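Local coordinates for neuraminidase (Influenza A virus, PDB 4GDI), which forms the tetrameric beta-propeller ectodomain of a bat influenza virus neuraminidase-like protein and may cleave terminal sialic acid, although its putative active site has diverged, at residues E77-T82 with R100-C105; D135-S140 with R175-Q180; Q268-D273 with I337-E342. All coordinates share one frame; numbering follows the deposited sequence.

Contact 1. Residues E77-T82 with R100-C105; sequences ESLYKT and RSSSAC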
loop_
_atom_site.group_PDB
_atom_site.type_symbol
_atom_site.label_atom_id
_atom_site.label_comp_id
_atom_site.label_asym_id
_atom_site.label_seq_id
_atom_site.Cartn_x
_atom_site.Cartn_y
_atom_site.Cartn_z
ATOM N N GLU A 77 -9.034 24.185 -1.618
ATOM C CA GLU A 77 -9.490 23.114 -2.486
ATOM C C GLU A 77 -8.349 22.464 -3.235
ATOM O O GLU A 77 -7.582 23.140 -3.934
ATOM C CB GLU A 77 -10.526 23.648 -3.476
ATOM C CG GLU A 77 -11.691 24.323 -2.790
ATOM C CD GLU A 77 -12.844 24.614 -3.729
ATOM O OE1 GLU A 77 -13.693 23.718 -3.915
ATOM O OE2 GLU A 77 -12.911 25.743 -4.261
ATOM N N SER A 78 -8.276 21.143 -3.116
ATOM C CA SER A 78 -7.274 20.361 -3.840
ATOM C C SER A 78 -7.885 19.145 -4.527
ATOM O O SER A 78 -8.835 18.523 -4.031
ATOM C CB SER A 78 -6.158 19.919 -2.888
ATOM O OG SER A 78 -5.375 21.031 -2.466
ATOM N N LEU A 79 -7.320 18.832 -5.686
ATOM C CA LEU A 79 -7.661 17.654 -6.456
ATOM C C LEU A 79 -6.904 16.426 -5.932
ATOM O O LEU A 79 -5.688 16.482 -5.717
ATOM C CB LEU A 79 -7.257 17.906 -7.915
ATOM C CG LEU A 79 -7.334 16.718 -8.861
ATOM C CD1 LEU A 79 -8.800 16.351 -9.149
ATOM C CD2 LEU A 79 -6.561 17.043 -10.144
ATOM N N TYR A 80 -7.625 15.319 -5.778
ATOM C CA TYR A 80 -7.077 14.050 -5.306
ATOM C C TYR A 80 -7.454 12.971 -6.302
ATOM O O TYR A 80 -8.365 13.155 -7.108
ATOM C CB TYR A 80 -7.699 13.626 -3.959
ATOM C CG TYR A 80 -7.267 14.402 -2.741
ATOM C CD1 TYR A 80 -7.604 15.741 -2.587
ATOM C CD2 TYR A 80 -6.552 13.781 -1.718
ATOM C CE1 TYR A 80 -7.218 16.446 -1.456
ATOM C CE2 TYR A 80 -6.161 14.476 -0.583
ATOM C CZ TYR A 80 -6.492 15.809 -0.461
ATOM O OH TYR A 80 -6.117 16.499 0.670
ATOM N N LYS A 81 -6.777 11.832 -6.229
ATOM C CA LYS A 81 -7.236 10.658 -6.940
ATOM C C LYS A 81 -7.075 9.403 -6.101
ATOM O O LYS A 81 -6.158 9.279 -5.277
ATOM C CB LYS A 81 -6.541 10.499 -8.290
ATOM C CG LYS A 81 -5.151 9.907 -8.245
ATOM C CD LYS A 81 -4.756 9.414 -9.634
ATOM C CE LYS A 81 -3.278 9.045 -9.717
ATOM N NZ LYS A 81 -2.998 8.169 -10.900
ATOM N N THR A 82 -8.001 8.485 -6.326
ATOM C CA THR A 82 -8.097 7.232 -5.590
ATOM C C THR A 82 -8.380 6.101 -6.580
ATOM O O THR A 82 -9.201 6.270 -7.485
ATOM C CB THR A 82 -9.289 7.297 -4.595
ATOM O OG1 THR A 82 -9.075 8.369 -3.673
ATOM C CG2 THR A 82 -9.436 5.998 -3.828
ATOM N N ARG A 100 -10.005 24.075 -7.936
ATOM C CA ARG A 100 -11.445 24.188 -7.681
ATOM C C ARG A 100 -12.242 23.412 -8.734
ATOM O O ARG A 100 -13.354 22.944 -8.476
ATOM C CB ARG A 100 -11.885 25.654 -7.723
ATOM C CG ARG A 100 -11.043 26.589 -6.863
ATOM C CD ARG A 100 -11.491 28.039 -7.036
ATOM N NE ARG A 100 -12.700 28.331 -6.279
ATOM C CZ ARG A 100 -12.714 28.825 -5.044
ATOM N NH1 ARG A 100 -11.578 29.098 -4.409
ATOM N NH2 ARG A 100 -13.873 29.055 -4.441
ATOM N N SER A 101 -11.679 23.320 -9.936
ATOM C CA SER A 101 -12.204 22.438 -10.957
ATOM C C SER A 101 -11.032 21.786 -11.678
ATOM O O SER A 101 -9.887 22.241 -11.577
ATOM C CB SER A 101 -13.105 23.186 -11.937
ATOM O OG SER A 101 -12.406 24.172 -12.697
ATOM N N SER A 102 -11.308 20.717 -12.405
ATOM C CA SER A 102 -10.215 19.959 -13.008
ATOM C C SER A 102 -10.602 19.116 -14.210
ATOM O O SER A 102 -11.772 18.938 -14.530
ATOM C CB SER A 102 -9.580 19.049 -11.956
ATOM O OG SER A 102 -10.337 17.867 -11.797
ATOM N N SER A 103 -9.577 18.605 -14.872
ATOM C CA SER A 103 -9.748 17.581 -15.877
ATOM C C SER A 103 -8.451 16.797 -15.923
ATOM O O SER A 103 -7.383 17.347 -15.659
ATOM C CB SER A 103 -10.031 18.203 -17.239
ATOM O OG SER A 103 -10.299 17.196 -18.203
ATOM N N ALA A 104 -8.536 15.518 -16.247
ATOM C CA ALA A 104 -7.354 14.691 -16.322
ATOM C C ALA A 104 -7.523 13.619 -17.386
ATOM O O ALA A 104 -8.628 13.196 -17.703
ATOM C CB ALA A 104 -7.075 14.037 -14.958
ATOM N N CYS A 105 -6.413 13.187 -17.955
ATOM C CA CYS A 105 -6.473 12.153 -18.972
ATOM C C CYS A 105 -5.069 11.604 -19.196
ATOM O O CYS A 105 -4.090 12.365 -19.178
ATOM C CB CYS A 105 -7.072 12.691 -20.288
ATOM S SG CYS A 105 -6.435 14.308 -20.888
#

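Contact 2. Residues D135-S140 with R175-Q180; sequences DTFSAS and RIYELQ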
loop_
_atom_site.group_PDB
_atom_site.type_symbol
_atom_site.label_atom_id
_atom_site.label_comp_id
_atom_site.label_asym_id
_atom_site.label_seq_id
_atom_site.Cartn_x
_atom_site.Cartn_y
_atom_site.Cartn_z
ATOM N N ASP A 135 2.556 24.159 -18.313
ATOM C CA ASP A 135 1.910 25.317 -18.917
ATOM C C ASP A 135 0.900 25.947 -17.984
ATOM O O ASP A 135 0.410 25.310 -17.049
ATOM C CB ASP A 135 1.231 24.928 -20.242
ATOM C CG ASP A 135 1.443 25.967 -21.339
ATOM O OD1 ASP A 135 1.792 27.121 -21.009
ATOM O OD2 ASP A 135 1.260 25.631 -22.531
ATOM N N THR A 136 0.624 27.218 -18.242
ATOM C CA THR A 136 -0.376 27.971 -17.512
ATOM C C THR A 136 -0.997 28.998 -18.436
ATOM O O THR A 136 -0.363 29.434 -19.408
ATOM C CB THR A 136 0.250 28.767 -16.367
ATOM O OG1 THR A 136 1.175 29.715 -16.913
ATOM C CG2 THR A 136 0.971 27.850 -15.402
ATOM N N PHE A 137 -2.231 29.389 -18.130
ATOM C CA PHE A 137 -2.839 30.556 -18.751
ATOM C C PHE A 137 -3.935 31.138 -17.846
ATOM O O PHE A 137 -4.477 30.450 -16.984
ATOM C CB PHE A 137 -3.358 30.238 -20.160
ATOM C CG PHE A 137 -4.319 29.083 -20.216
ATOM C CD1 PHE A 137 -5.673 29.288 -20.069
ATOM C CD2 PHE A 137 -3.862 27.796 -20.450
ATOM C CE1 PHE A 137 -6.573 28.222 -20.136
ATOM C CE2 PHE A 137 -4.752 26.716 -20.511
ATOM C CZ PHE A 137 -6.110 26.938 -20.354
ATOM N N SER A 138 -4.233 32.416 -18.036
ATOM C CA SER A 138 -5.134 33.149 -17.148
ATOM C C SER A 138 -6.448 33.509 -17.822
ATOM O O SER A 138 -6.534 33.559 -19.042
ATOM C CB SER A 138 -4.457 34.440 -16.684
ATOM O OG SER A 138 -3.271 34.169 -15.964
ATOM N N ALA A 139 -7.459 33.780 -17.008
ATOM C CA ALA A 139 -8.734 34.268 -17.505
ATOM C C ALA A 139 -8.521 35.417 -18.469
ATOM O O ALA A 139 -7.603 36.219 -18.299
ATOM C CB ALA A 139 -9.592 34.735 -16.349
ATOM N N SER A 140 -9.375 35.512 -19.479
ATOM C CA SER A 140 -9.300 36.638 -20.406
ATOM C C SER A 140 -10.662 37.281 -20.654
ATOM O O SER A 140 -10.748 38.316 -21.304
ATOM C CB SER A 140 -8.681 36.194 -21.733
ATOM O OG SER A 140 -9.537 35.302 -22.422
ATOM N N ARG A 175 -13.862 27.342 -25.086
ATOM C CA ARG A 175 -12.761 27.077 -25.993
ATOM C C ARG A 175 -12.335 25.611 -25.934
ATOM O O ARG A 175 -12.329 25.005 -24.862
ATOM C CB ARG A 175 -11.559 27.927 -25.590
ATOM C CG ARG A 175 -11.765 29.411 -25.734
ATOM C CD ARG A 175 -10.506 30.164 -25.347
ATOM N NE ARG A 175 -10.601 31.570 -25.706
ATOM C CZ ARG A 175 -9.615 32.449 -25.576
ATOM N NH1 ARG A 175 -8.436 32.069 -25.088
ATOM N NH2 ARG A 175 -9.813 33.711 -25.941
ATOM N N ILE A 176 -11.973 25.053 -27.087
ATOM C CA ILE A 176 -11.260 23.791 -27.126
ATOM C C ILE A 176 -9.776 24.099 -27.068
ATOM O O ILE A 176 -9.275 24.906 -27.855
ATOM C CB ILE A 176 -11.493 23.022 -28.427
ATOM C CG1 ILE A 176 -12.976 22.779 -28.653
ATOM C CG2 ILE A 176 -10.737 21.687 -28.373
ATOM C CD1 ILE A 176 -13.284 22.206 -30.019
ATOM N N TYR A 177 -9.079 23.462 -26.136
ATOM C CA TYR A 177 -7.634 23.534 -26.091
ATOM C C TYR A 177 -7.024 22.213 -26.564
ATOM O O TYR A 177 -7.454 21.136 -26.152
ATOM C CB TYR A 177 -7.180 23.850 -24.672
ATOM C CG TYR A 177 -7.233 25.315 -24.331
ATOM C CD1 TYR A 177 -8.421 25.925 -23.938
ATOM C CD2 TYR A 177 -6.096 26.091 -24.399
ATOM C CE1 TYR A 177 -8.459 27.275 -23.623
ATOM C CE2 TYR A 177 -6.126 27.439 -24.101
ATOM C CZ TYR A 177 -7.300 28.024 -23.712
ATOM O OH TYR A 177 -7.300 29.361 -23.401
ATOM N N GLU A 178 -6.034 22.287 -27.446
ATOM C CA GLU A 178 -5.266 21.104 -27.795
ATOM C C GLU A 178 -3.919 21.129 -27.074
ATOM O O GLU A 178 -3.192 22.112 -27.173
ATOM C CB GLU A 178 -5.025 21.022 -29.297
ATOM C CG GLU A 178 -4.163 19.838 -29.668
ATOM C CD GLU A 178 -3.828 19.786 -31.154
ATOM O OE1 GLU A 178 -4.255 20.687 -31.899
ATOM O OE2 GLU A 178 -3.134 18.833 -31.566
ATOM N N LEU A 179 -3.600 20.043 -26.366
ATOM C CA LEU A 179 -2.349 19.922 -25.622
ATOM C C LEU A 179 -1.505 18.775 -26.166
ATOM O O LEU A 179 -2.037 17.784 -26.665
ATOM C CB LEU A 179 -2.633 19.640 -24.144
ATOM C CG LEU A 179 -3.738 20.464 -23.505
ATOM C CD1 LEU A 179 -3.888 20.075 -22.034
ATOM C CD2 LEU A 179 -3.437 21.951 -23.668
ATOM N N GLN A 180 -0.188 18.930 -26.079
ATOM C CA GLN A 180 0.750 17.832 -26.307
ATOM C C GLN A 180 1.822 17.918 -25.214
ATOM O O GLN A 180 2.367 18.989 -24.944
ATOM C CB GLN A 180 1.366 17.897 -27.726
ATOM C CG GLN A 180 0.417 17.467 -28.837
ATOM C CD GLN A 180 1.049 17.511 -30.234
ATOM O OE1 GLN A 180 2.244 17.271 -30.395
ATOM N NE2 GLN A 180 0.240 17.809 -31.245
#

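Contact 3. Residues Q268-D273 with I337-E342; sequences QGFILD and ICFWLE. With NO3 (nitrate ion), chain B.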
loop_
_atom_site.group_PDB
_atom_site.type_symbol
_atom_site.label_atom_id
_atom_site.label_comp_id
_atom_site.label_asym_id
_atom_site.label_seq_id
_atom_site.Cartn_x
_atom_site.Cartn_y
_atom_site.Cartn_z
ATOM N N GLN A 268 -24.468 18.326 -14.641
ATOM C CA GLN A 268 -23.638 17.586 -15.600
ATOM C C GLN A 268 -24.281 16.267 -15.989
ATOM O O GLN A 268 -24.727 15.498 -15.128
ATOM C CB GLN A 268 -22.257 17.317 -14.994
ATOM C CG GLN A 268 -21.224 16.750 -15.972
ATOM C CD GLN A 268 -19.802 16.964 -15.464
ATOM O OE1 GLN A 268 -19.577 17.068 -14.261
ATOM N NE2 GLN A 268 -18.854 17.048 -16.379
ATOM N N GLY A 269 -24.316 16.003 -17.291
ATOM C CA GLY A 269 -24.868 14.771 -17.818
ATOM C C GLY A 269 -24.401 14.476 -19.238
ATOM O O GLY A 269 -23.692 15.273 -19.844
ATOM N N PHE A 270 -24.822 13.335 -19.769
ATOM C CA PHE A 270 -24.287 12.832 -21.031
ATOM C C PHE A 270 -25.357 12.281 -21.973
ATOM O O PHE A 270 -26.416 11.829 -21.529
ATOM C CB PHE A 270 -23.268 11.722 -20.744
ATOM C CG PHE A 270 -23.872 10.458 -20.169
ATOM C CD1 PHE A 270 -24.347 9.466 -20.999
ATOM C CD2 PHE A 270 -23.942 10.259 -18.794
ATOM C CE1 PHE A 270 -24.888 8.293 -20.476
ATOM C CE2 PHE A 270 -24.480 9.088 -18.262
ATOM C CZ PHE A 270 -24.961 8.110 -19.102
ATOM N N ILE A 271 -25.042 12.329 -23.266
ATOM C CA ILE A 271 -25.803 11.671 -24.338
ATOM C C ILE A 271 -24.790 10.923 -25.205
ATOM O O ILE A 271 -23.835 11.526 -25.690
ATOM C CB ILE A 271 -26.555 12.706 -25.214
ATOM C CG1 ILE A 271 -27.667 13.388 -24.402
ATOM C CG2 ILE A 271 -27.108 12.061 -26.494
ATOM C CD1 ILE A 271 -28.512 14.354 -25.198
ATOM N N LEU A 272 -24.962 9.616 -25.374
ATOM C CA LEU A 272 -24.119 8.876 -26.308
ATOM C C LEU A 272 -24.555 9.197 -27.727
ATOM O O LEU A 272 -25.594 8.735 -28.192
ATOM C CB LEU A 272 -24.189 7.374 -26.057
ATOM C CG LEU A 272 -23.177 6.506 -26.811
ATOM C CD1 LEU A 272 -21.762 6.875 -26.435
ATOM C CD2 LEU A 272 -23.416 5.025 -26.522
ATOM N N ASP A 273 -23.723 9.975 -28.406
ATOM C CA ASP A 273 -24.063 10.595 -29.678
ATOM C C ASP A 273 -23.594 9.703 -30.832
ATOM O O ASP A 273 -22.652 10.030 -31.547
ATOM C CB ASP A 273 -23.421 11.984 -29.728
ATOM C CG ASP A 273 -23.725 12.738 -31.002
ATOM O OD1 ASP A 273 -24.635 12.329 -31.766
ATOM O OD2 ASP A 273 -23.040 13.757 -31.226
ATOM N N ILE A 337 -17.507 1.843 -23.892
ATOM C CA ILE A 337 -17.900 3.149 -23.364
ATOM C C ILE A 337 -18.558 2.935 -22.007
ATOM O O ILE A 337 -19.325 1.977 -21.809
ATOM C CB ILE A 337 -18.854 3.911 -24.338
ATOM C CG1 ILE A 337 -19.173 5.314 -23.812
ATOM C CG2 ILE A 337 -20.137 3.144 -24.576
ATOM C CD1 ILE A 337 -17.955 6.207 -23.679
ATOM N N CYS A 338 -18.230 3.804 -21.057
ATOM C CA CYS A 338 -18.778 3.678 -19.712
ATOM C C CYS A 338 -19.234 5.048 -19.251
ATOM O O CYS A 338 -18.913 6.062 -19.873
ATOM C CB CYS A 338 -17.713 3.145 -18.739
ATOM S SG CYS A 338 -16.925 1.564 -19.160
ATOM N N PHE A 339 -19.992 5.094 -18.163
ATOM C CA PHE A 339 -20.272 6.381 -17.563
ATOM C C PHE A 339 -20.151 6.283 -16.060
ATOM O O PHE A 339 -20.234 5.194 -15.484
ATOM C CB PHE A 339 -21.646 6.924 -17.994
ATOM C CG PHE A 339 -22.825 6.093 -17.527
ATOM C CD1 PHE A 339 -23.419 6.332 -16.302
ATOM C CD2 PHE A 339 -23.359 5.106 -18.341
ATOM C CE1 PHE A 339 -24.508 5.578 -15.882
ATOM C CE2 PHE A 339 -24.449 4.347 -17.930
ATOM C CZ PHE A 339 -25.025 4.591 -16.697
ATOM N N TRP A 340 -19.896 7.423 -15.426
ATOM C CA TRP A 340 -19.904 7.498 -13.978
ATOM C C TRP A 340 -21.164 8.269 -13.572
ATOM O O TRP A 340 -21.693 9.078 -14.351
ATOM C CB TRP A 340 -18.620 8.155 -13.438
ATOM C CG TRP A 340 -18.244 9.483 -14.105
ATOM C CD1 TRP A 340 -17.319 9.672 -15.092
ATOM C CD2 TRP A 340 -18.789 10.780 -13.819
ATOM N NE1 TRP A 340 -17.258 10.996 -15.441
ATOM C CE2 TRP A 340 -18.152 11.699 -14.672
ATOM C CE3 TRP A 340 -19.757 11.252 -12.923
ATOM C CZ2 TRP A 340 -18.451 13.062 -14.659
ATOM C CZ3 TRP A 340 -20.048 12.594 -12.916
ATOM C CH2 TRP A 340 -19.403 13.483 -13.771
ATOM N N LEU A 341 -21.629 8.024 -12.353
ATOM C CA LEU A 341 -22.863 8.622 -11.865
ATOM C C LEU A 341 -22.818 8.813 -10.348
ATOM O O LEU A 341 -22.513 7.877 -9.616
ATOM C CB LEU A 341 -24.038 7.722 -12.250
ATOM C CG LEU A 341 -25.381 7.971 -11.562
ATOM C CD1 LEU A 341 -25.983 9.252 -12.054
ATOM C CD2 LEU A 341 -26.302 6.797 -11.841
ATOM N N GLU A 342 -23.066 10.042 -9.904
ATOM C CA GLU A 342 -23.155 10.361 -8.479
ATOM C C GLU A 342 -24.428 9.759 -7.917
ATOM O O GLU A 342 -25.529 9.977 -8.455
ATOM C CB GLU A 342 -23.209 11.872 -8.244
ATOM C CG GLU A 342 -21.866 12.595 -8.351
ATOM C CD GLU A 342 -21.996 14.097 -8.172
ATOM O OE1 GLU A 342 -23.130 14.611 -8.307
ATOM O OE2 GLU A 342 -20.961 14.759 -7.883
HETATM N N NO3 B . -21.869 20.193 -11.940
HETATM O O1 NO3 B . -20.809 19.509 -12.552
HETATM O O2 NO3 B . -21.599 21.231 -11.030
HETATM O O3 NO3 B . -23.190 19.839 -12.237
#

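Contact 1. Residues E77-T82 with R100-C105
Glu77 OE2 lies over the guanidinium of Arg100, while OE1 of the same carboxylate takes a salt bridge from Arg43, which also donates a hydrogen bond to the backbone oxygen of Arg100. The contact lies at a seam between consecutive blades of the neuraminidase beta-propeller. Strand 78-83 belongs to one blade, whose last strand is 94-98, and strand 101-106 opens the next, so a short link carries the chain from the edge of one sheet to the start of the other.

Glu77 OE2 is 3.3 Å from Arg100 NE, yet it sits over the centre of the guanidinium, 3.2 Å from Arg100 CZ, and the carboxylate stands at 88° to the plane below it. Because OE2 stands off the plane in which the N-H groups lie, the attraction is one of charge, without the direction that a hydrogen bond would give. A bend at chi3 of Arg100 (78°) folds the guanidinium back toward the glutamate, and Glu77 OE2 also rests 3.3 Å from Arg100 CG. Arginine suits this place because its broad cationic plane can accept an anion over a face.

From the close pair Glu77 and Arg100, whose CA atoms are 5.7 Å apart, the segments draw apart to 7.4 Å between the CA atoms of Leu79 and Ser102. Side chains bridge the wider gap. Leu79 reaches across with its CG anti to the backbone N (chi1 171°), and also packs on Val113 and Val115 of strand 111-117. A small serine fits opposite this branched tip. Its hydroxyl is hydrogen-bonded to Tyr45 OH, and Leu79 CD1 comes to 3.4 Å from Ser102 OG.

Contact 2. Residues D135-S140 with R175-Q180
Phe137 and Tyr177 reach toward each other from opposite directions and meet as an offset stack, with ring centroids 4.5 Å apart and planes inclined by only 8°. The displacement leaves the rim of each ring over the face of the other: Phe137 CZ lies 3.7 Å from Tyr177 CZ, and the phenol oxygen OH lies above the CD1-CE1 side of the phenylalanine, 3.5 Å from Phe137 CE1. In Phe137 the CG atom lies between the backbone N and the carbonyl carbon (chi1 55°), which sends the ring off the strand into the gap between the sheets. Long, flat side chains suit this gap: two rings are long enough to span the 11.2 Å between the CA atoms of Phe137 and Tyr177, and flat enough to stack.

The two sheets are neighbouring blades of the beta-propeller. Strand 132-138 is the last of its four-stranded antiparallel blade, and strand 173-180 is the third of the next. Tyr177 also stacks with Trp187 of the adjoining strand 183-189, and Leu145 packs on Phe137, so the pair belongs to a larger apolar layer between blades.

Polar groups lie beside the stack. Arg175, extended from CG to NE, brings the edge of its guanidinium to the tyrosine: NH1 gives a weak hydrogen bond to Tyr177 OH at 3.4 Å, with the oxygen in the guanidinium plane. Its stronger partner is Gln189, which accepts from NE, and Trp187 adds a cation-pi contact. Arginine suits this border because its flat cation can lie against aromatic groups while its N-H groups serve polar ones. Ser140, in the loop after strand 132-138, makes only a loose, oblique approach to the same guanidinium, its OG 3.9 Å from Arg175 NH2, too long for a hydrogen bond.

Contact 3. Residues Q268-D273 with I337-E342
The segments pass in nearly opposite directions, 161° apart, with 8.4 Å between the CA atoms of Phe270 and Phe339, a spacing filled by side chains. Residues 268-273 form an irregular loop leading toward strand 277-281, whereas 338-346 is an inner strand of the blade in which N-terminal strand 20-25 pairs with C-terminal strand 352-362, as when a propeller ring is closed.

Phe270 and Phe339 fill the middle. Their planes are inclined by 33°, so the rings meet obliquely. Phe270 CZ comes down over one face of Phe339, 3.3 Å from Phe339 CG, a tight approach near the rim. In return Phe339 CB makes a CH-pi contact over the Phe270 face, 4.0 Å from the ring centroid. Around them Phe323, Phe359 and Trp21 extend the aromatic cluster; phenylalanine suits its middle, having no polar end to satisfy. Farther along, Leu272 and Ile337 lie alongside each other, pointing opposite ways, CD1 of the leucine 4.0 Å from CG1 of the isoleucine; these branched aliphatic chains continue the apolar layer.

At the other end Gln268 stands across the indole of Trp340. With CG anti to the backbone N and the chain extended beyond it, OE1 lies in the indole plane at the ring edge, 3.6 Å from Trp340 CH2, the amide nearly perpendicular to the ring. NE2 donates to Pro148 O, and OE1 receives a weak hydrogen bond from Arg320. Gln268 N gives a nearly straight hydrogen bond to nitrate O3 (3.1 Å, 166°), and the nitrate, probably from the crystallisation liquor, is also held by Arg320. Glutamine therefore suits the polar end: its buried amide finds partners on both heteroatoms, its oxygen probably favours the slightly positive ring edge, and the apolar rings beyond need none.

In the fold
All three contacts lie between strands or loops that side chains, rather than backbone pairing, bring together. Contact 3 is nearest the centre of the chain and wholly buried; contact 1 is also buried, whereas contact 2 lies farther out, its centre about 19 Å from that of the chain, and is only partly buried. Contacts 1 and 2 share a blade: strand 101-106 starts it and strand 132-138 ends it, so they join it to the preceding and following blades respectively. Charge dominates contact 1, a parallel aromatic stack contact 2, and obliquely set rings with aliphatic neighbours contact 3. The three do not touch; contacts 2 and 3 are farthest apart, about 24 Å between centres.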